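Mevalonate 3-kinase (Thermoplasma acidophilum, PDB 4RKS) phosphorylates the 3-hydroxyl of (R)-mevalonate with ATP, a step in the alternative mevalonate pathway to isoprenoids in extreme acidophiles of the Thermoplasmatales. Local coordinates at residues 299-304 with 309-314. Sequence-based numbering, arbitrary orientation.
Sequences VYVAVE and DRLFSI
Arg310 O, on the residue just before Leu311, accepts two hydrogen bonds from Ser313; the Leu311 methyl CD2 meets Val301 and Val303. The contact sets a short helix against a strand of the C-terminal domain of this GHMP kinase: strands 298-304 and 321-327 both run antiparallel to strand 193-199, and helix 308-312 lies in the connection between them. At the carbonyl, Ser313 OG donates to Arg310 O at 3.1 Å. The approach is bent, with a C=O···OG angle of 118°, and OG is tilted 31° from the carbonyl plane. Ser313 N reaches Arg310 O at 3.2 Å from the same face, so one serine supplies both donors. Ser313 is also the first residue to depart from helical backbone angles, which places this grip at the helix C-terminus.

The link to the strand is wholly apolar and rests on one side chain. Leu311 has its CB directed toward the strand, and with CG opposite the backbone N (chi1 -179°) its methyl CD2 reaches the two valines. The closest approach is Leu311 CD2 to Val301 CG1 at 3.5 Å; from the same methyl to Val301 CB is 3.9 Å, so CD2 sits against the CB–CG1 branch of that valine, the two side chains meeting at a slant. Against Val303, Leu311 runs alongside in the reverse sense. The backbones stay well apart, with CA of Val303 and CA of Leu311 8.0 Å from each other, and the two segments bury just 119 Å² between them.

Neighbours enlarge this small interface: Leu311 also touches Val196 and Tyr287, while Leu280 of helix 271-283 packs on Val301. At Val303 the contact is looser, with Leu311 CD2 standing 4.1 Å from Val303 CB.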
# COMPACT_ATOMS: atom_id res chain seq x y z
N VAL A 299 10.87 -2.31 9.44
CA VAL A 299 10.26 -1.71 10.62
C VAL A 299 10.08 -0.22 10.36
O VAL A 299 11.06 0.51 10.18
CB VAL A 299 11.11 -1.92 11.88
CG1 VAL A 299 10.49 -1.19 13.07
CG2 VAL A 299 11.26 -3.40 12.17
N TYR A 300 8.82 0.20 10.36
CA TYR A 300 8.45 1.58 10.05
C TYR A 300 8.20 2.36 11.33
O TYR A 300 7.31 2.01 12.10
CB TYR A 300 7.19 1.62 9.18
CG TYR A 300 7.31 0.92 7.86
CD1 TYR A 300 7.97 1.52 6.79
CD2 TYR A 300 6.72 -0.33 7.66
CE1 TYR A 300 8.06 0.89 5.57
CE2 TYR A 300 6.81 -0.96 6.44
CZ TYR A 300 7.47 -0.35 5.40
OH TYR A 300 7.57 -0.97 4.19
N VAL A 301 8.98 3.40 11.58
CA VAL A 301 8.87 4.12 12.84
C VAL A 301 8.36 5.55 12.65
O VAL A 301 9.06 6.41 12.09
CB VAL A 301 10.22 4.15 13.59
CG1 VAL A 301 10.04 4.73 14.97
CG2 VAL A 301 10.77 2.75 13.69
N ALA A 302 7.14 5.78 13.11
CA ALA A 302 6.56 7.11 13.16
C ALA A 302 7.24 7.94 14.23
O ALA A 302 7.51 7.45 15.32
CB ALA A 302 5.07 7.04 13.42
N VAL A 303 7.48 9.22 13.93
CA VAL A 303 8.15 10.10 14.86
C VAL A 303 7.77 11.55 14.57
O VAL A 303 7.44 11.91 13.42
CB VAL A 303 9.70 9.91 14.77
CG1 VAL A 303 10.22 10.33 13.41
CG2 VAL A 303 10.45 10.67 15.88
N GLU A 304 7.81 12.40 15.59
CA GLU A 304 7.60 13.83 15.37
C GLU A 304 8.77 14.40 14.57
O GLU A 304 9.92 13.99 14.74
CB GLU A 304 7.43 14.57 16.69
CG GLU A 304 6.14 14.25 17.40
CD GLU A 304 6.19 14.61 18.88
OE1 GLU A 304 7.09 14.11 19.58
OE2 GLU A 304 5.32 15.38 19.34
N ASP A 309 15.50 13.46 12.42
CA ASP A 309 16.92 13.33 12.10
C ASP A 309 17.66 12.60 13.20
O ASP A 309 18.56 11.80 12.93
CB ASP A 309 17.57 14.69 11.85
CG ASP A 309 17.24 15.24 10.46
OD1 ASP A 309 17.21 14.44 9.51
OD2 ASP A 309 17.01 16.46 10.34
N ARG A 310 17.26 12.85 14.44
CA ARG A 310 17.83 12.14 15.58
C ARG A 310 17.63 10.62 15.47
O ARG A 310 18.58 9.85 15.61
CB ARG A 310 17.20 12.64 16.86
CG ARG A 310 17.59 11.87 18.08
CD ARG A 310 17.30 12.72 19.31
NE ARG A 310 17.48 11.97 20.54
CZ ARG A 310 17.12 12.43 21.74
NH1 ARG A 310 16.54 13.62 21.84
NH2 ARG A 310 17.32 11.68 22.82
N LEU A 311 16.39 10.21 15.21
CA LEU A 311 16.08 8.79 15.03
C LEU A 311 16.84 8.19 13.85
O LEU A 311 17.44 7.12 13.95
CB LEU A 311 14.58 8.59 14.83
CG LEU A 311 14.15 7.13 14.66
CD1 LEU A 311 14.61 6.27 15.85
CD2 LEU A 311 12.64 7.09 14.51
N PHE A 312 16.83 8.91 12.73
CA PHE A 312 17.50 8.47 11.52
C PHE A 312 19.00 8.29 11.74
O PHE A 312 19.65 7.47 11.08
CB PHE A 312 17.23 9.48 10.39
CG PHE A 312 17.82 9.10 9.06
CD1 PHE A 312 17.11 8.29 8.17
CD2 PHE A 312 19.08 9.55 8.69
CE1 PHE A 312 17.65 7.95 6.94
CE2 PHE A 312 19.63 9.21 7.46
CZ PHE A 312 18.92 8.41 6.58
N SER A 313 19.56 9.03 12.68
CA SER A 313 21.01 9.01 12.84
C SER A 313 21.51 8.01 13.89
O SER A 313 22.70 8.01 14.19
CB SER A 313 21.51 10.43 13.16
OG SER A 313 21.31 10.73 14.53
N ILE A 314 20.63 7.17 14.44
CA ILE A 314 21.07 6.19 15.44
C ILE A 314 22.10 5.25 14.83
O ILE A 314 22.10 5.01 13.61
CB ILE A 314 19.91 5.35 16.04
CG1 ILE A 314 19.25 4.46 14.99
CG2 ILE A 314 18.90 6.23 16.77
CD1 ILE A 314 18.29 3.43 15.58